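Local coordinates for protein acyl-coenzyme A oxidase 1 (Yarrowia lipolytica, PDB 5Y9D) that uses FAD to oxidise acyl-CoA esters to trans-2-enoyl-CoAs, passing the electrons to oxygen to give hydrogen peroxide, in peroxisomal fatty acid beta-oxidation, at residues D28-R37 and L331-Q339. Residues are numbered along the deposited sequence; the frame is centred on the assembly and turned at random.
With FAD (flavin-adenine dinucleotide), chain D.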
# COMPACT_ATOMS: atom_id res chain seq x y z
N ASP A 28 -22.33 -19.81 12.51
CA ASP A 28 -22.88 -19.69 11.17
C ASP A 28 -21.90 -19.87 10.02
O ASP A 28 -22.25 -20.45 9.02
CB ASP A 28 -23.57 -18.33 11.03
CG ASP A 28 -24.61 -18.34 9.94
OD1 ASP A 28 -25.54 -19.17 9.99
OD2 ASP A 28 -24.47 -17.51 9.02
N PRO A 29 -20.65 -19.36 10.15
CA PRO A 29 -19.81 -19.36 8.96
C PRO A 29 -19.58 -20.69 8.25
O PRO A 29 -19.60 -20.74 7.01
CB PRO A 29 -18.50 -18.79 9.48
CG PRO A 29 -18.91 -17.85 10.57
CD PRO A 29 -20.07 -18.55 11.24
N PRO A 30 -19.37 -21.77 8.99
CA PRO A 30 -19.06 -22.98 8.22
C PRO A 30 -20.30 -23.54 7.54
O PRO A 30 -20.21 -24.20 6.49
CB PRO A 30 -18.50 -23.95 9.25
CG PRO A 30 -18.98 -23.45 10.55
CD PRO A 30 -19.16 -21.96 10.43
N VAL A 31 -21.44 -23.25 8.13
CA VAL A 31 -22.70 -23.67 7.54
C VAL A 31 -22.88 -22.90 6.25
O VAL A 31 -23.19 -23.48 5.22
CB VAL A 31 -23.89 -23.51 8.52
CG1 VAL A 31 -25.20 -23.79 7.83
CG2 VAL A 31 -23.68 -24.43 9.73
N GLU A 32 -22.62 -21.60 6.30
CA GLU A 32 -22.67 -20.77 5.08
C GLU A 32 -21.67 -21.16 4.03
O GLU A 32 -22.00 -21.16 2.85
CB GLU A 32 -22.50 -19.29 5.41
CG GLU A 32 -23.77 -18.67 6.00
CD GLU A 32 -24.98 -18.81 5.09
OE1 GLU A 32 -24.84 -18.66 3.85
OE2 GLU A 32 -26.08 -19.09 5.63
N MET A 33 -20.45 -21.48 4.44
CA MET A 33 -19.43 -21.88 3.48
C MET A 33 -19.77 -23.19 2.77
O MET A 33 -19.49 -23.34 1.60
CB MET A 33 -18.05 -21.96 4.14
CG MET A 33 -16.90 -22.32 3.18
SD MET A 33 -16.42 -21.04 1.98
CE MET A 33 -15.79 -19.78 3.09
N ALA A 34 -20.39 -24.13 3.47
CA ALA A 34 -20.79 -25.40 2.87
C ALA A 34 -21.88 -25.17 1.82
O ALA A 34 -21.89 -25.82 0.77
CB ALA A 34 -21.26 -26.39 3.95
N LYS A 35 -22.75 -24.21 2.09
CA LYS A 35 -23.82 -23.82 1.17
C LYS A 35 -23.22 -23.18 -0.06
O LYS A 35 -23.56 -23.55 -1.20
CB LYS A 35 -24.81 -22.84 1.83
CG LYS A 35 -25.53 -23.45 3.05
CD LYS A 35 -26.15 -22.42 4.00
CE LYS A 35 -27.52 -21.95 3.53
NZ LYS A 35 -28.53 -23.05 3.60
N GLU A 36 -22.30 -22.24 0.17
CA GLU A 36 -21.67 -21.54 -0.94
C GLU A 36 -20.97 -22.53 -1.82
O GLU A 36 -21.01 -22.42 -3.03
CB GLU A 36 -20.63 -20.52 -0.49
CG GLU A 36 -21.16 -19.26 0.11
CD GLU A 36 -21.86 -18.32 -0.86
OE1 GLU A 36 -21.70 -18.43 -2.12
OE2 GLU A 36 -22.56 -17.43 -0.33
N ARG A 37 -20.33 -23.51 -1.19
CA ARG A 37 -19.54 -24.50 -1.91
C ARG A 37 -20.40 -25.55 -2.63
O ARG A 37 -19.96 -26.20 -3.56
CB ARG A 37 -18.49 -25.14 -0.98
CG ARG A 37 -17.58 -26.12 -1.72
CD ARG A 37 -16.34 -26.49 -0.93
NE ARG A 37 -15.43 -25.37 -0.70
CZ ARG A 37 -15.13 -24.87 0.49
NH1 ARG A 37 -14.26 -23.87 0.60
NH2 ARG A 37 -15.69 -25.35 1.58
N LEU A 331 -12.30 -13.20 -0.19
CA LEU A 331 -13.54 -13.65 -0.76
C LEU A 331 -14.18 -14.78 0.04
O LEU A 331 -15.40 -14.88 0.05
CB LEU A 331 -13.36 -14.12 -2.22
CG LEU A 331 -13.11 -13.04 -3.27
CD1 LEU A 331 -12.75 -13.68 -4.60
CD2 LEU A 331 -14.31 -12.11 -3.42
N ARG A 332 -13.39 -15.66 0.66
CA ARG A 332 -13.96 -16.64 1.60
C ARG A 332 -14.54 -15.94 2.85
O ARG A 332 -15.56 -16.35 3.38
CB ARG A 332 -12.96 -17.70 2.02
CG ARG A 332 -12.75 -18.84 1.02
CD ARG A 332 -11.55 -19.66 1.46
NE ARG A 332 -11.31 -20.75 0.52
CZ ARG A 332 -10.30 -21.62 0.57
NH1 ARG A 332 -9.39 -21.56 1.54
NH2 ARG A 332 -10.22 -22.55 -0.35
N TYR A 333 -13.85 -14.91 3.32
CA TYR A 333 -14.34 -14.11 4.40
C TYR A 333 -15.61 -13.36 3.99
O TYR A 333 -16.48 -13.22 4.84
CB TYR A 333 -13.29 -13.12 4.87
CG TYR A 333 -13.70 -12.35 6.09
CD1 TYR A 333 -14.00 -13.00 7.25
CD2 TYR A 333 -13.78 -10.95 6.07
CE1 TYR A 333 -14.39 -12.30 8.38
CE2 TYR A 333 -14.15 -10.25 7.20
CZ TYR A 333 -14.47 -10.93 8.35
OH TYR A 333 -14.83 -10.25 9.51
N ALA A 334 -15.73 -12.93 2.73
CA ALA A 334 -16.90 -12.16 2.25
C ALA A 334 -18.15 -13.00 2.24
O ALA A 334 -19.25 -12.51 2.49
CB ALA A 334 -16.67 -11.64 0.82
N CYS A 335 -17.98 -14.25 1.88
CA CYS A 335 -19.05 -15.20 1.91
C CYS A 335 -19.54 -15.57 3.32
O CYS A 335 -20.56 -16.21 3.45
CB CYS A 335 -18.61 -16.48 1.22
SG CYS A 335 -18.29 -16.28 -0.53
N VAL A 336 -18.81 -15.23 4.36
CA VAL A 336 -19.29 -15.58 5.70
C VAL A 336 -19.56 -14.38 6.61
O VAL A 336 -20.39 -14.45 7.48
CB VAL A 336 -18.36 -16.60 6.40
CG1 VAL A 336 -18.44 -17.94 5.69
CG2 VAL A 336 -16.91 -16.11 6.48
N ARG A 337 -18.89 -13.26 6.37
CA ARG A 337 -19.08 -12.07 7.18
C ARG A 337 -20.43 -11.43 6.87
O ARG A 337 -20.84 -11.36 5.70
CB ARG A 337 -17.92 -11.11 6.92
CG ARG A 337 -18.01 -9.81 7.63
CD ARG A 337 -18.11 -9.98 9.12
NE ARG A 337 -17.84 -8.70 9.76
CZ ARG A 337 -17.48 -8.57 11.02
NH1 ARG A 337 -17.35 -9.64 11.77
NH2 ARG A 337 -17.21 -7.37 11.52
N ARG A 338 -21.14 -11.05 7.91
CA ARG A 338 -22.40 -10.37 7.76
C ARG A 338 -22.36 -9.02 8.45
O ARG A 338 -21.97 -8.91 9.59
CB ARG A 338 -23.55 -11.20 8.34
CG ARG A 338 -23.80 -12.55 7.69
CD ARG A 338 -24.78 -13.31 8.54
NE ARG A 338 -25.08 -14.66 8.09
CZ ARG A 338 -25.87 -14.95 7.08
NH1 ARG A 338 -26.44 -13.99 6.40
NH2 ARG A 338 -26.09 -16.19 6.75
N GLN A 339 -22.72 -7.97 7.74
CA GLN A 339 -22.91 -6.67 8.36
C GLN A 339 -24.12 -5.97 7.76
O GLN A 339 -24.18 -5.79 6.56
CB GLN A 339 -21.64 -5.84 8.23
CG GLN A 339 -21.35 -4.94 9.41
CD GLN A 339 -20.98 -5.66 10.68
OE1 GLN A 339 -21.04 -6.86 10.79
NE2 GLN A 339 -20.59 -4.89 11.66
PA FAD D . -17.20 -4.58 8.87
O1A FAD D . -17.61 -5.99 9.03
O2A FAD D . -18.08 -3.49 9.27
O5B FAD D . -16.85 -4.43 7.35
C5B FAD D . -16.34 -5.51 6.60
C4B FAD D . -16.21 -5.11 5.14
O4B FAD D . -17.48 -5.19 4.51
C3B FAD D . -15.72 -3.68 5.01
O3B FAD D . -14.73 -3.63 4.00
C2B FAD D . -16.93 -2.90 4.59
O2B FAD D . -16.64 -1.91 3.62
C1B FAD D . -17.87 -3.92 4.01
N9A FAD D . -19.24 -3.54 4.39
C8A FAD D . -19.75 -3.50 5.62
N7A FAD D . -21.02 -3.09 5.59
C5A FAD D . -21.35 -2.84 4.32
C6A FAD D . -22.53 -2.36 3.58
N6A FAD D . -23.68 -2.06 4.20
N1A FAD D . -22.45 -2.24 2.25
C2A FAD D . -21.33 -2.53 1.61
N3A FAD D . -20.23 -2.96 2.21
C4A FAD D . -20.17 -3.13 3.54
N1 FAD D . -13.16 -0.58 18.32
C2 FAD D . -13.45 -0.11 19.53
O2 FAD D . -14.62 -0.14 19.90
N3 FAD D . -12.54 0.36 20.36
C4 FAD D . -11.27 0.42 20.02
O4 FAD D . -10.46 0.86 20.81
C4X FAD D . -10.86 -0.06 18.70
N5 FAD D . -9.59 -0.03 18.31
C5X FAD D . -9.25 -0.48 17.10
C6 FAD D . -7.93 -0.44 16.74
C7 FAD D . -7.55 -0.90 15.51
C7M FAD D . -6.11 -0.85 15.11
C8 FAD D . -8.57 -1.44 14.58
C8M FAD D . -8.14 -1.94 13.24
C9 FAD D . -9.90 -1.47 14.94
C9A FAD D . -10.27 -1.02 16.18
N10 FAD D . -11.61 -1.05 16.57
C10 FAD D . -11.91 -0.58 17.84
C1' FAD D . -12.65 -1.58 15.71
C2' FAD D . -12.82 -0.77 14.44
O2' FAD D . -13.66 0.31 14.78
C3' FAD D . -13.50 -1.63 13.39
O3' FAD D . -12.49 -2.28 12.65
C4' FAD D . -14.37 -0.83 12.43
O4' FAD D . -15.11 0.16 13.13
C5' FAD D . -15.38 -1.72 11.74
O5' FAD D . -14.72 -2.79 11.10
P FAD D . -15.41 -4.18 11.02
O1P FAD D . -14.40 -5.17 11.35
O2P FAD D . -16.65 -4.12 11.78
O3P FAD D . -15.76 -4.34 9.50
O HOH W 1 -21.81 -16.35 8.94
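Arg338 meets Asp28 side-on, NE and NH2 both donating to OD2 at 3.1 Å; the acceptor lies in the guanidinium plane, although the carboxylate is turned 43° from it. NH2 bonds on the syn side of OD2, whereas NE comes from the anti side, tilted out of the carboxylate plane. The same NH2 forms a salt bridge to Glu32 OE2 (3.1 Å), whose carboxylate stands at 79° to the guanidinium. Thr23 OG1 holds Asp28 OD1, and Glu348 O accepts from Arg338 NH1. With an alanine at Arg338, two carboxylates one helical turn apart are likely to lose their shared cation, although Glu32 also pairs with Lys350. A water links Asp28 OD2 to Val336 O. Apolar contacts take over where helix 28-38 packs on the last turns of helix 306-334 and the chain that follows, part of the acyl-CoA oxidase C-alpha1 domain. Val336 CB faces Pro29 CB at 3.8 Å, and chi1 of -69° brings CG1 against Pro29 O. Met33, bent at chi2 and chi3, lays CE against Arg332 CB (3.7 Å). Arg332 and Arg37 both pair with Asp645, with Gly659 O and Tyr661 O as respective further acceptors. Arg337 turns away from helix 28-38, NE and NH2 both donating to FAD O1A.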